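Local coordinates for protein MAU2 chromatid cohesion factor homolog (Saccharomyces cerevisiae, PDB 4XDN) that partners SCC2 in the complex that is required to bring cohesin onto chromosomes, and takes part in sister chromatid cohesion, at residues G51-E54 with G55-Y59; R131-F134 with L135-D139; G410-P413 with G414-R417; L475-Q478 with C479-V482. All coordinates share one frame; numbering follows the deposited sequence.

Interaction 1. Residues G51-E54 with G55-Y59; sequences GSEE and GLKQY
Ser52 and Leu56 mark the start of an alpha-helix: Ser52 holds the N-cap of helix 53-76, and its carbonyl O accepts the first i to i+4 hydrogen bond of the helix, from Leu56 N, at 3.1 Å. This is a local worked example of how a helix begins. The serine OG stands between the backbone N and the carbonyl carbon (chi1 64°), which brings Ser52 OG over the first turn, 3.6 Å from Gly55 N. Next along the chain, Glu53 O accepts a hydrogen bond from Lys57 N at 2.9 Å. The bend at the second torsion of Glu53 brings its OE1 to 4.0 Å from Leu56 CD2. The polar end of Glu53 is held chiefly from outside, since OE1 makes a salt bridge to a basic side chain on the chain of another protein, probably SCC2. Lys57 runs its aliphatic part past the same turn, and its NZ is not in contact with either glutamate. Glu54 completes the walk by accepting Gln58 N at its carbonyl O. Its side chain crosses that of Gln58 at a slant, with carboxylate and amide planes 58° apart and Glu54 OE2 3.6 Å from Gln58 NE2, a loose approach. Gly55 is buried within the first turn, while Tyr59 reaches away to hydrogen-bond through OH with Met369 and Glu98. Back at the surface of the helix, Gln58 CG sits 3.2 Å from Glu54 O.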
# COMPACT_ATOMS: atom_id res chain seq x y z
N GLY A 51 -20.92 19.71 -4.96
CA GLY A 51 -21.17 18.98 -6.19
C GLY A 51 -21.00 19.84 -7.43
O GLY A 51 -21.26 19.38 -8.55
N SER A 52 -20.55 21.08 -7.25
CA SER A 52 -20.36 21.98 -8.38
C SER A 52 -19.37 23.09 -8.03
O SER A 52 -18.92 23.20 -6.89
CB SER A 52 -21.69 22.60 -8.80
OG SER A 52 -22.24 23.40 -7.77
N GLU A 53 -19.03 23.90 -9.03
CA GLU A 53 -18.12 25.03 -8.83
C GLU A 53 -18.72 26.03 -7.85
O GLU A 53 -18.01 26.58 -7.01
CB GLU A 53 -17.81 25.71 -10.16
CG GLU A 53 -16.80 26.86 -10.05
CD GLU A 53 -15.42 26.38 -9.64
OE1 GLU A 53 -15.16 25.16 -9.72
OE2 GLU A 53 -14.60 27.23 -9.24
N GLU A 54 -20.02 26.26 -7.97
CA GLU A 54 -20.73 27.17 -7.10
C GLU A 54 -20.54 26.80 -5.63
O GLU A 54 -20.21 27.64 -4.80
CB GLU A 54 -22.22 27.19 -7.44
CG GLU A 54 -23.10 28.02 -6.51
CD GLU A 54 -22.73 29.49 -6.50
OE1 GLU A 54 -22.03 29.94 -7.44
OE2 GLU A 54 -23.13 30.20 -5.56
N GLY A 55 -20.73 25.52 -5.32
CA GLY A 55 -20.59 25.04 -3.97
C GLY A 55 -19.15 25.14 -3.48
O GLY A 55 -18.90 25.37 -2.30
N LEU A 56 -18.21 24.96 -4.40
CA LEU A 56 -16.80 25.05 -4.07
C LEU A 56 -16.42 26.49 -3.73
O LEU A 56 -15.62 26.74 -2.83
CB LEU A 56 -15.95 24.54 -5.24
CG LEU A 56 -14.49 24.17 -4.95
CD1 LEU A 56 -14.40 22.99 -3.98
CD2 LEU A 56 -13.78 23.84 -6.25
N LYS A 57 -17.02 27.44 -4.45
CA LYS A 57 -16.80 28.85 -4.20
C LYS A 57 -17.36 29.26 -2.85
O LYS A 57 -16.76 30.05 -2.12
CB LYS A 57 -17.44 29.70 -5.30
CG LYS A 57 -16.70 29.64 -6.63
CD LYS A 57 -17.42 30.45 -7.70
CE LYS A 57 -17.32 31.94 -7.42
NZ LYS A 57 -17.99 32.74 -8.50
N GLN A 58 -18.53 28.71 -2.51
CA GLN A 58 -19.17 29.01 -1.23
C GLN A 58 -18.38 28.40 -0.08
O GLN A 58 -18.20 29.04 0.96
CB GLN A 58 -20.60 28.48 -1.22
CG GLN A 58 -21.50 29.10 -2.27
CD GLN A 58 -22.83 29.55 -1.71
OE1 GLN A 58 -22.88 30.38 -0.79
NE2 GLN A 58 -23.91 29.01 -2.24
N TYR A 59 -17.91 27.17 -0.26
CA TYR A 59 -17.14 26.50 0.77
C TYR A 59 -15.88 27.29 1.10
O TYR A 59 -15.58 27.54 2.27
CB TYR A 59 -16.76 25.08 0.33
CG TYR A 59 -15.78 24.41 1.27
CD1 TYR A 59 -16.22 23.72 2.39
CD2 TYR A 59 -14.41 24.45 1.02
CE1 TYR A 59 -15.33 23.11 3.25
CE2 TYR A 59 -13.51 23.84 1.87
CZ TYR A 59 -13.97 23.17 2.98
OH TYR A 59 -13.08 22.56 3.83

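Interaction 2. Residues R131-F134 with L135-D139; sequences RCEF and LLLHD
An offset aromatic stack one turn apart, set on a wider pi-type turn of helix 126-144, joins Phe134 to His138. The ring centroids lie 4.4 Å apart with planes at 27°, and His138 CB adds a CH-pi contact over the centre of the phenyl face. Both side chains run alongside each other because each CG is anti to its own backbone nitrogen (chi1 -163° for Phe134, 177° for His138). The imidazole is fixed in rotation by its neighbour in sequence: His138 ND1 gives a nearly straight hydrogen bond of 2.7 Å to Asp139 OD1, which lies in the ring plane and is met on its anti side. Asp139 OD1 also comes 3.2 Å from Phe134 CE2. In the backbone, Phe134 O is gripped twice, by His138 N at 2.8 Å and by Asp139 N at 3.1 Å, the i to i+5 bond being the mark of the widened turn. Farther back, Glu133 OE1 lies 3.6 Å from Leu137 CD1, while OE2 is paired with Lys113. Leu135 packs on Phe89 and Ile96 of helix 81-98 and on Ile109 of helix 102-119; on another side, Phe134 and His138 meet Val182 of helix 170-189, and Leu137 meets Leu160 of helix 147-165.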
# COMPACT_ATOMS: atom_id res chain seq x y z
N ARG A 131 3.86 22.68 20.10
CA ARG A 131 2.90 22.59 19.01
C ARG A 131 3.41 23.41 17.82
O ARG A 131 3.21 23.02 16.67
CB ARG A 131 1.52 23.07 19.44
CG ARG A 131 0.45 22.76 18.40
CD ARG A 131 -0.96 22.81 18.96
NE ARG A 131 -1.88 22.07 18.09
CZ ARG A 131 -2.32 22.51 16.92
NH1 ARG A 131 -1.93 23.70 16.46
NH2 ARG A 131 -3.14 21.77 16.19
N CYS A 132 4.06 24.53 18.11
CA CYS A 132 4.71 25.31 17.06
C CYS A 132 5.72 24.45 16.32
O CYS A 132 5.79 24.48 15.09
CB CYS A 132 5.40 26.56 17.63
SG CYS A 132 4.29 27.89 18.16
N GLU A 133 6.49 23.67 17.07
CA GLU A 133 7.51 22.81 16.48
C GLU A 133 6.88 21.67 15.68
O GLU A 133 7.40 21.27 14.64
CB GLU A 133 8.42 22.23 17.57
CG GLU A 133 9.29 23.27 18.29
CD GLU A 133 10.30 23.94 17.37
OE1 GLU A 133 10.68 23.34 16.34
OE2 GLU A 133 10.73 25.06 17.69
N PHE A 134 5.76 21.16 16.17
CA PHE A 134 5.06 20.09 15.48
C PHE A 134 4.52 20.59 14.14
O PHE A 134 4.65 19.91 13.12
CB PHE A 134 3.92 19.55 16.35
CG PHE A 134 3.40 18.21 15.90
CD1 PHE A 134 4.06 17.05 16.28
CD2 PHE A 134 2.27 18.12 15.12
CE1 PHE A 134 3.59 15.81 15.87
CE2 PHE A 134 1.79 16.88 14.71
CZ PHE A 134 2.45 15.73 15.08
N LEU A 135 3.93 21.78 14.14
CA LEU A 135 3.46 22.38 12.90
C LEU A 135 4.62 22.63 11.95
O LEU A 135 4.51 22.40 10.75
CB LEU A 135 2.71 23.69 13.19
CG LEU A 135 1.38 23.55 13.92
CD1 LEU A 135 0.85 24.93 14.32
CD2 LEU A 135 0.37 22.82 13.08
N LEU A 136 5.73 23.11 12.49
CA LEU A 136 6.90 23.47 11.69
C LEU A 136 7.62 22.26 11.11
O LEU A 136 8.14 22.32 9.99
CB LEU A 136 7.88 24.29 12.54
CG LEU A 136 8.19 25.75 12.20
CD1 LEU A 136 6.99 26.52 11.66
CD2 LEU A 136 8.72 26.44 13.45
N LEU A 137 7.65 21.17 11.87
CA LEU A 137 8.49 20.02 11.53
C LEU A 137 7.70 18.83 10.98
O LEU A 137 8.26 17.98 10.29
CB LEU A 137 9.29 19.59 12.76
CG LEU A 137 10.21 20.67 13.35
CD1 LEU A 137 10.79 20.20 14.67
CD2 LEU A 137 11.32 21.05 12.39
N HIS A 138 6.40 18.77 11.29
CA HIS A 138 5.57 17.65 10.88
C HIS A 138 4.47 18.06 9.90
O HIS A 138 4.45 17.60 8.76
CB HIS A 138 4.95 16.97 12.10
CG HIS A 138 4.02 15.85 11.77
ND1 HIS A 138 2.66 16.03 11.60
CD2 HIS A 138 4.24 14.53 11.58
CE1 HIS A 138 2.09 14.87 11.33
NE2 HIS A 138 3.03 13.94 11.30
N ASP A 139 3.56 18.93 10.34
CA ASP A 139 2.39 19.26 9.53
C ASP A 139 2.76 20.00 8.25
O ASP A 139 2.33 19.60 7.16
CB ASP A 139 1.40 20.10 10.34
CG ASP A 139 0.59 19.27 11.31
OD1 ASP A 139 1.13 18.29 11.86
OD2 ASP A 139 -0.59 19.61 11.54

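Interaction 3. Residues G410-P413 with G414-R417; sequences GPSP and GYVR. With SO4 (sulfate ion), chain C.
A type II beta turn at a helix start, with a sulfate ion bound, links the loop after helix 369-398 to helix 415-426. The turn runs from Ser412 to Tyr415 and is closed by a weak hydrogen bond of 3.4 Å from Tyr415 N to Ser412 O; Gly414, with its positive phi of 94°, is the N-cap. The tyrosine ring folds back under the loop: Ser412 CB stands 3.6 Å from the Tyr415 ring centroid, almost on the normal, as a CH-pi contact, while Pro411 CG lies 3.6 Å from Tyr415 CD2. Ser412 OG is hydrogen-bonded to the backbone of the chain of another protein. The sulfate, probably from the crystallisation liquor, sits where amides at a helix N-terminus point outward together. Gly414 N donates to SO4 O3 at 2.7 Å, and Val416 N to SO4 O1. Arg417 N donates to SO4 O4 at 3.0 Å. Arg417 curls round, its CG between backbone N and carbonyl carbon (chi1 51°), which lets Arg417 NE meet SO4 O4 at 3.0 Å near the guanidinium plane. Positive charge and helix dipole would both suit the anion. Toward helix 369-398, Tyr415 stacks on Phe388, and Pro411 rests on Phe385 and Phe388.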
# COMPACT_ATOMS: atom_id res chain seq x y z
N GLY A 410 -4.88 0.20 -13.23
CA GLY A 410 -3.69 0.92 -12.78
C GLY A 410 -3.76 1.43 -11.35
O GLY A 410 -3.47 2.60 -11.10
N PRO A 411 -4.14 0.56 -10.39
CA PRO A 411 -4.17 1.01 -9.00
C PRO A 411 -2.76 1.20 -8.43
O PRO A 411 -2.57 2.04 -7.55
CB PRO A 411 -4.90 -0.13 -8.28
CG PRO A 411 -4.63 -1.33 -9.10
CD PRO A 411 -4.55 -0.85 -10.52
N SER A 412 -1.81 0.41 -8.93
CA SER A 412 -0.42 0.51 -8.52
C SER A 412 0.47 0.76 -9.74
O SER A 412 0.07 0.47 -10.87
CB SER A 412 0.03 -0.75 -7.80
OG SER A 412 -0.73 -0.96 -6.62
N PRO A 413 1.68 1.31 -9.52
CA PRO A 413 2.59 1.59 -10.63
C PRO A 413 3.03 0.33 -11.38
O PRO A 413 3.56 -0.60 -10.77
CB PRO A 413 3.79 2.25 -9.95
CG PRO A 413 3.26 2.78 -8.67
CD PRO A 413 2.21 1.82 -8.24
N GLY A 414 2.80 0.31 -12.69
CA GLY A 414 3.28 -0.78 -13.53
C GLY A 414 2.27 -1.89 -13.77
O GLY A 414 2.55 -2.83 -14.51
N TYR A 415 1.10 -1.79 -13.14
CA TYR A 415 0.09 -2.84 -13.26
C TYR A 415 -0.49 -2.94 -14.67
O TYR A 415 -0.69 -4.04 -15.19
CB TYR A 415 -1.04 -2.61 -12.24
CG TYR A 415 -0.79 -3.21 -10.87
CD1 TYR A 415 0.48 -3.61 -10.48
CD2 TYR A 415 -1.84 -3.38 -9.97
CE1 TYR A 415 0.70 -4.16 -9.22
CE2 TYR A 415 -1.63 -3.93 -8.72
CZ TYR A 415 -0.36 -4.32 -8.35
OH TYR A 415 -0.14 -4.86 -7.10
N VAL A 416 -0.77 -1.79 -15.28
CA VAL A 416 -1.38 -1.77 -16.61
C VAL A 416 -0.45 -2.36 -17.66
O VAL A 416 -0.86 -3.21 -18.45
CB VAL A 416 -1.77 -0.33 -17.02
CG1 VAL A 416 -2.19 -0.27 -18.49
CG2 VAL A 416 -2.88 0.19 -16.13
N ARG A 417 0.80 -1.91 -17.67
CA ARG A 417 1.75 -2.38 -18.67
C ARG A 417 2.28 -3.77 -18.34
O ARG A 417 2.87 -4.43 -19.20
CB ARG A 417 2.91 -1.38 -18.83
CG ARG A 417 3.59 -0.95 -17.54
CD ARG A 417 4.09 0.49 -17.64
NE ARG A 417 4.24 1.11 -16.32
CZ ARG A 417 5.28 1.84 -15.93
NH1 ARG A 417 6.31 2.06 -16.74
NH2 ARG A 417 5.30 2.34 -14.70
S SO4 C . 0.82 1.71 -15.25
O1 SO4 C . -0.37 1.34 -14.49
O2 SO4 C . 0.48 2.72 -16.24
O3 SO4 C . 1.84 2.23 -14.34
O4 SO4 C . 1.34 0.53 -15.93

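Interaction 4. Residues L475-Q478 with C479-V482; sequences LVEQ and CNKV
Cys479 and Leu475 lie on the buried side of one turn of helix 472-490, whereas Lys481 forms its solvent end and Gln478 stands at the border. On the packed side, the backbone does most of the work. Leu475 O receives Cys479 N at 3.1 Å, and Cys479 CB comes 3.3 Å from Val476 O. Val482 likewise tucks its CG2 3.2 Å from Gln478 O, whose carbonyl accepts Val482 N. Toward solvent, the contact becomes a polar bridge: Lys481 NZ donates to Gln478 OE1 at 3.1 Å, in the plane of the amide carbonyl and on one of its lone pairs. The two side chains run alongside, pointing the same way; Gln478 is bent at its second torsion (chi2 -61°), which carries the amide along the helix toward the lysine, and Lys481 CD also lies 3.6 Å from Gln478 OE1. Within the two segments this end is held by that one bond, whereas the i to i+4 backbone bonds are several, among them Lys481 N to Glu477 O at 2.7 Å. The buried side faces helix 446-466, with Leu475 against Gln460 and Val464 and Cys479 on Gln460, which the border residue Gln478 also touches, while Val476 and Cys479 pack on Leu522 from the loop before helix 526-543.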
# COMPACT_ATOMS: atom_id res chain seq x y z
N LEU A 475 21.79 -15.27 -26.12
CA LEU A 475 20.68 -15.67 -25.26
C LEU A 475 21.11 -16.11 -23.86
O LEU A 475 20.38 -15.90 -22.89
CB LEU A 475 19.88 -16.79 -25.93
CG LEU A 475 19.01 -16.35 -27.10
CD1 LEU A 475 18.56 -17.55 -27.93
CD2 LEU A 475 17.80 -15.56 -26.60
N VAL A 476 22.29 -16.71 -23.73
CA VAL A 476 22.73 -17.23 -22.43
C VAL A 476 23.21 -16.11 -21.50
O VAL A 476 22.89 -16.10 -20.32
CB VAL A 476 23.85 -18.30 -22.57
CG1 VAL A 476 23.27 -19.58 -23.16
CG2 VAL A 476 25.01 -17.80 -23.43
N GLU A 477 24.00 -15.18 -22.03
CA GLU A 477 24.41 -14.00 -21.29
C GLU A 477 23.20 -13.26 -20.73
O GLU A 477 23.21 -12.83 -19.57
CB GLU A 477 25.23 -13.06 -22.19
CG GLU A 477 25.61 -11.73 -21.54
CD GLU A 477 26.47 -11.89 -20.30
OE1 GLU A 477 27.05 -12.98 -20.12
OE2 GLU A 477 26.56 -10.92 -19.52
N GLN A 478 22.16 -13.11 -21.55
CA GLN A 478 20.95 -12.44 -21.11
C GLN A 478 20.28 -13.20 -19.97
O GLN A 478 19.77 -12.60 -19.03
CB GLN A 478 19.97 -12.27 -22.28
CG GLN A 478 20.42 -11.26 -23.32
CD GLN A 478 20.56 -9.86 -22.76
OE1 GLN A 478 19.90 -9.50 -21.78
NE2 GLN A 478 21.43 -9.05 -23.36
N CYS A 479 20.30 -14.53 -20.06
CA CYS A 479 19.78 -15.37 -18.98
C CYS A 479 20.56 -15.11 -17.69
O CYS A 479 19.98 -14.89 -16.63
CB CYS A 479 19.86 -16.85 -19.35
SG CYS A 479 18.55 -17.43 -20.45
N ASN A 480 21.89 -15.12 -17.80
CA ASN A 480 22.75 -14.89 -16.65
C ASN A 480 22.59 -13.47 -16.11
O ASN A 480 22.57 -13.25 -14.89
CB ASN A 480 24.21 -15.14 -17.02
CG ASN A 480 24.42 -16.51 -17.66
OD1 ASN A 480 25.14 -16.64 -18.65
ND2 ASN A 480 23.79 -17.53 -17.09
N LYS A 481 22.46 -12.51 -17.02
CA LYS A 481 22.24 -11.11 -16.65
C LYS A 481 20.93 -10.95 -15.89
O LYS A 481 20.90 -10.43 -14.77
CB LYS A 481 22.23 -10.23 -17.91
CG LYS A 481 21.92 -8.76 -17.66
CD LYS A 481 21.57 -8.04 -18.96
CE LYS A 481 20.27 -7.26 -18.84
NZ LYS A 481 19.74 -6.83 -20.16
N VAL A 482 19.84 -11.39 -16.51
CA VAL A 482 18.51 -11.28 -15.91
C VAL A 482 18.44 -12.01 -14.57
O VAL A 482 17.77 -11.55 -13.65
CB VAL A 482 17.42 -11.84 -16.87
CG1 VAL A 482 16.09 -12.05 -16.15
CG2 VAL A 482 17.24 -10.91 -18.06

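Taken in chain order, interactions 1, 2, 3 and 4 follow one another in series, on, or at the start of, four different helices of a largely helical chain: 53-76, 126-144, 415-426 and 472-490. None touches another. The centres of interactions 1 and 2 are 31 Å apart, and those of 3 and 4 are closer at 27 Å, whereas 1 and 4 are separated by 58 Å and lie on opposite sides of the chain's centre. Interaction 3 lies nearest that centre, about 14 Å away. The first three are reached by the chain of another protein, probably SCC2, while 4 is not, so that partner contacts sites spread widely over the protein.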